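PDB 3OKC: GDP-mannose-dependent alpha-(1-6)-phosphatidylinositol monomannoside mannosyltransferase from Corynebacterium glutamicum, which is a glycosyltransferase of the GT-B fold, built from two Rossmann-like domains that face each other across a cleft. Local coordinates for residues P97-A102 and T139-L144; S148-R153 and L287-L292. All coordinates share one frame; numbering follows the deposited sequence.

Contact 1: residues P97-A102 and T139-L144; sequences PLALMA and TEVDVL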
# COMPACT_ATOMS: atom_id res chain seq x y z
N PRO A 97 -18.23 5.99 0.36
CA PRO A 97 -19.21 7.08 0.46
C PRO A 97 -19.31 7.82 1.81
O PRO A 97 -20.07 8.80 1.90
CB PRO A 97 -20.53 6.36 0.19
CG PRO A 97 -20.30 4.95 0.76
CD PRO A 97 -18.80 4.73 0.86
N LEU A 98 -18.58 7.38 2.83
CA LEU A 98 -18.76 7.90 4.20
C LEU A 98 -18.54 9.40 4.40
O LEU A 98 -19.21 10.02 5.24
CB LEU A 98 -17.93 7.10 5.22
CG LEU A 98 -18.54 5.85 5.87
CD1 LEU A 98 -17.59 5.33 6.94
CD2 LEU A 98 -19.91 6.13 6.47
N ALA A 99 -17.62 9.99 3.64
CA ALA A 99 -17.38 11.44 3.73
C ALA A 99 -18.55 12.32 3.28
O ALA A 99 -18.47 13.54 3.35
CB ALA A 99 -16.09 11.82 2.98
N LEU A 100 -19.64 11.69 2.83
CA LEU A 100 -20.90 12.41 2.56
C LEU A 100 -21.55 12.91 3.85
O LEU A 100 -22.51 13.69 3.81
CB LEU A 100 -21.88 11.54 1.76
CG LEU A 100 -21.61 11.33 0.26
CD1 LEU A 100 -22.53 10.26 -0.32
CD2 LEU A 100 -21.73 12.64 -0.54
N MET A 101 -21.02 12.46 4.99
CA MET A 101 -21.44 12.91 6.32
C MET A 101 -20.62 14.11 6.79
O MET A 101 -20.79 14.57 7.93
CB MET A 101 -21.29 11.78 7.34
CG MET A 101 -22.12 10.53 7.06
SD MET A 101 -22.53 9.62 8.56
CE MET A 101 -20.99 8.77 8.92
N ALA A 102 -19.75 14.63 5.93
CA ALA A 102 -18.86 15.74 6.28
C ALA A 102 -19.60 17.02 6.67
O ALA A 102 -19.12 17.78 7.52
CB ALA A 102 -17.87 16.01 5.17
N THR A 139 -16.85 19.59 -1.78
CA THR A 139 -17.36 20.86 -1.26
C THR A 139 -17.44 20.91 0.28
O THR A 139 -17.42 21.99 0.87
CB THR A 139 -18.74 21.25 -1.86
OG1 THR A 139 -19.73 20.28 -1.49
CG2 THR A 139 -18.67 21.32 -3.38
N GLU A 140 -17.51 19.75 0.92
CA GLU A 140 -17.70 19.66 2.37
C GLU A 140 -16.42 19.33 3.14
O GLU A 140 -16.37 19.48 4.37
CB GLU A 140 -18.79 18.65 2.70
CG GLU A 140 -20.19 19.09 2.27
CD GLU A 140 -21.24 18.00 2.46
OE1 GLU A 140 -20.89 16.87 2.88
OE2 GLU A 140 -22.43 18.29 2.18
N VAL A 141 -15.40 18.88 2.42
CA VAL A 141 -14.14 18.44 3.01
C VAL A 141 -13.06 19.52 2.84
O VAL A 141 -12.91 20.11 1.77
CB VAL A 141 -13.69 17.09 2.37
CG1 VAL A 141 -12.22 16.83 2.59
CG2 VAL A 141 -14.51 15.93 2.93
N ASP A 142 -12.32 19.77 3.92
CA ASP A 142 -11.25 20.77 3.93
C ASP A 142 -9.93 20.21 3.41
O ASP A 142 -9.17 20.92 2.74
CB ASP A 142 -11.07 21.34 5.35
CG ASP A 142 -12.39 21.80 5.97
OD1 ASP A 142 -13.00 22.76 5.45
OD2 ASP A 142 -12.82 21.20 6.98
N VAL A 143 -9.65 18.95 3.72
CA VAL A 143 -8.41 18.28 3.30
C VAL A 143 -8.73 16.94 2.64
O VAL A 143 -9.38 16.08 3.25
CB VAL A 143 -7.41 18.08 4.48
CG1 VAL A 143 -6.13 17.40 4.00
CG2 VAL A 143 -7.08 19.40 5.17
N LEU A 144 -8.28 16.77 1.40
CA LEU A 144 -8.44 15.52 0.67
C LEU A 144 -7.04 14.91 0.48
O LEU A 144 -6.19 15.50 -0.20
CB LEU A 144 -9.13 15.78 -0.67
CG LEU A 144 -9.86 14.71 -1.51
CD1 LEU A 144 -8.89 13.82 -2.30
CD2 LEU A 144 -10.84 13.86 -0.68
O HOH W 1 -23.87 15.11 1.95
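Ala102 and Glu140 meet through their beta carbons, with CB of Ala102 3.7 Å from CB of Glu140, and the methyl of Ala102 also lies 4.0 Å from CG2 of Val141. Ala102 thus meets two successive residues of 139-144, the aliphatic root of the glutamate and one branch of the valine. That branch extends further to Ala99, whose CB is a looser 4.4 Å from Val141 CG2. Glu140 sets its CG beside its own backbone N (chi1 -68°) and runs on extended, which carries the carboxylate past Ala102 to the carbonyl end of the 3-10 turn. There OE1 comes within 3.7 Å of Leu100 O. Two oxygens facing each other in this way would not attract, and what offsets them comes from elsewhere: OE1 takes a weak hydrogen bond from Gly103 N, while a water donates to Leu100 O at 2.7 Å and, weakly, to Glu140 OE2 at 3.5 Å. The bond from Gly103 N places OE1 at the start of helix 102-108, where the helix dipole would probably suit its negative charge.

Behind these contacts, the turn 98-101 is held by its own backbone, with Ala102 N bonded to Ala99 O at 3.1 Å, and it presents Ala99 and Ala102 on the side that faces 139-144. Both alanines also rest on Phe92 of strand 89-92, and Val141 packs on Val113 and Ala115. The contact joins the turn after strand 89-92 to the link between helix 128-140 and strand 143-146, spanning strand 112-116, which lies between strands 89-92 and 143-146 in the parallel seven-stranded sheet of this Rossmann-like domain.

Contact 2: residues S148-R153 and L287-L292; sequences SQYTLR and LDVEGL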
# COMPACT_ATOMS: atom_id res chain seq x y z
N SER A 148 -1.03 8.71 -4.40
CA SER A 148 -0.03 9.03 -5.43
C SER A 148 -0.45 10.19 -6.34
O SER A 148 -1.63 10.50 -6.45
CB SER A 148 0.29 7.79 -6.28
OG SER A 148 -0.85 7.35 -7.00
N GLN A 149 0.53 10.81 -7.00
CA GLN A 149 0.27 11.84 -8.01
C GLN A 149 -0.59 11.30 -9.16
O GLN A 149 -1.31 12.07 -9.81
CB GLN A 149 1.58 12.41 -8.57
CG GLN A 149 2.41 13.26 -7.60
CD GLN A 149 1.69 14.53 -7.11
OE1 GLN A 149 1.85 14.93 -5.95
NE2 GLN A 149 0.91 15.16 -7.99
N TYR A 150 -0.51 10.00 -9.41
CA TYR A 150 -1.32 9.35 -10.43
C TYR A 150 -2.81 9.34 -10.09
O TYR A 150 -3.64 9.68 -10.93
CB TYR A 150 -0.85 7.92 -10.69
CG TYR A 150 -1.74 7.19 -11.67
CD1 TYR A 150 -1.57 7.36 -13.04
CD2 TYR A 150 -2.77 6.36 -11.23
CE1 TYR A 150 -2.39 6.71 -13.95
CE2 TYR A 150 -3.60 5.70 -12.13
CZ TYR A 150 -3.41 5.88 -13.48
OH TYR A 150 -4.22 5.24 -14.39
N THR A 151 -3.14 8.92 -8.86
CA THR A 151 -4.54 8.86 -8.44
C THR A 151 -5.14 10.27 -8.39
O THR A 151 -6.28 10.47 -8.82
CB THR A 151 -4.75 8.11 -7.09
OG1 THR A 151 -4.03 8.77 -6.04
CG2 THR A 151 -4.30 6.65 -7.20
N LEU A 152 -4.36 11.22 -7.89
CA LEU A 152 -4.73 12.64 -7.88
C LEU A 152 -5.16 13.11 -9.27
O LEU A 152 -6.27 13.62 -9.44
CB LEU A 152 -3.59 13.52 -7.34
CG LEU A 152 -3.90 15.03 -7.19
CD1 LEU A 152 -4.96 15.29 -6.13
CD2 LEU A 152 -2.64 15.82 -6.89
N ARG A 153 -4.29 12.93 -10.26
CA ARG A 153 -4.59 13.31 -11.64
C ARG A 153 -5.92 12.73 -12.15
O ARG A 153 -6.68 13.41 -12.83
CB ARG A 153 -3.45 12.90 -12.58
CG ARG A 153 -3.50 13.58 -13.94
CD ARG A 153 -2.30 13.23 -14.81
NE ARG A 153 -2.34 11.85 -15.30
CZ ARG A 153 -1.54 10.88 -14.88
NH1 ARG A 153 -0.63 11.12 -13.94
NH2 ARG A 153 -1.65 9.66 -15.39
N LEU A 287 -8.77 0.84 -15.51
CA LEU A 287 -9.34 0.76 -14.17
C LEU A 287 -8.54 -0.16 -13.24
O LEU A 287 -8.46 0.08 -12.04
CB LEU A 287 -10.81 0.32 -14.23
CG LEU A 287 -11.96 1.34 -14.27
CD1 LEU A 287 -11.60 2.71 -14.86
CD2 LEU A 287 -13.17 0.76 -15.00
N ASP A 288 -7.95 -1.22 -13.81
CA ASP A 288 -7.06 -2.11 -13.07
C ASP A 288 -5.63 -1.56 -13.11
O ASP A 288 -4.83 -1.89 -14.00
CB ASP A 288 -7.09 -3.54 -13.64
CG ASP A 288 -8.51 -4.11 -13.73
OD1 ASP A 288 -9.47 -3.50 -13.22
OD2 ASP A 288 -8.65 -5.20 -14.34
N VAL A 289 -5.33 -0.71 -12.13
CA VAL A 289 -4.06 0.02 -12.06
C VAL A 289 -3.37 -0.20 -10.73
O VAL A 289 -4.01 -0.48 -9.72
CB VAL A 289 -4.28 1.56 -12.23
CG1 VAL A 289 -4.54 1.91 -13.66
CG2 VAL A 289 -5.43 2.05 -11.34
N GLU A 290 -2.04 -0.07 -10.73
CA GLU A 290 -1.27 -0.02 -9.49
C GLU A 290 -1.35 1.39 -8.92
O GLU A 290 -0.79 2.33 -9.49
CB GLU A 290 0.18 -0.43 -9.75
CG GLU A 290 1.02 -0.60 -8.49
CD GLU A 290 0.49 -1.68 -7.58
OE1 GLU A 290 0.51 -2.86 -7.97
OE2 GLU A 290 0.04 -1.34 -6.46
N GLY A 291 -2.05 1.55 -7.79
CA GLY A 291 -2.23 2.85 -7.15
C GLY A 291 -0.94 3.43 -6.61
O GLY A 291 -0.64 4.62 -6.82
N LEU A 292 -0.18 2.60 -5.91
CA LEU A 292 1.15 2.95 -5.43
C LEU A 292 2.09 1.75 -5.56
O LEU A 292 2.95 1.72 -6.44
CB LEU A 292 1.08 3.46 -3.98
CG LEU A 292 2.37 3.97 -3.32
CD1 LEU A 292 2.80 5.32 -3.89
CD2 LEU A 292 2.21 4.03 -1.81
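Ser148 supplies the hydrogen bond of the contact, its OG donating to Gly291 O over 2.7 Å. The hydroxyl approaches nearly end-on to the carbonyl (C=O...O angle 161°). Ser148 OG sits between its own backbone N and carbonyl carbon (chi1 64°), and in that position it serves both segments, since Ser148 is also the N-cap of helix 149-159: OG accepts a weak capping bond from Thr151 N at 3.3 Å. Thr151 answers with its own hydroxyl, OG1 donating to Ser148 O at 3.0 Å. That carbonyl also takes Leu152 N, so three bonds, one of them weak, tie the first turn of the helix to the serine.

The two segments belong to different halves of the GT-B fold, the helix to the N-terminal Rossmann-like domain and 287-292 to the loop between strand 275-278 and helix 294-301 of the C-terminal one. The bond from Ser148 therefore bridges the domains. Glu316 adds to it by accepting from Gln149 N at the same helix start, and the side chain of Leu292 lies about 6 Å from the bound GDP.

Apolar contacts accompany the bond. A chi1 of 176° turns the Tyr150 ring away from its own backbone N and out to Val289, whose CG1 lies 4.1 Å from Tyr150 CZ. The same methyl, Val289 CG1, comes to 3.4 Å from the hydroxyl oxygen, Tyr150 OH. Toward the GDP, Ser148 CB touches Leu292 CD1 at 4.3 Å. Separately, the Thr151 methyl CG2 stands 4.2 Å from the carbonyl oxygen Gly291 O.

Contact 1 is buried inside the N-terminal domain, whereas contact 2 is only partly buried and joins that domain to the C-terminal one; their centres are 20 Å apart. They are neighbours along the chain through strand 143-146, which begins within contact 1 and leads to helix 149-159, whose start supplies one side of contact 2. Their chemistry follows the setting. Within one domain, small aliphatic groups meet directly and a water makes a weak polar link between the segments. Between domains, a direct side-chain to backbone hydrogen bond, coupled to a helix cap, is accompanied by a tyrosine-valine contact. Contact 2 also brings Leu292 near the GDP.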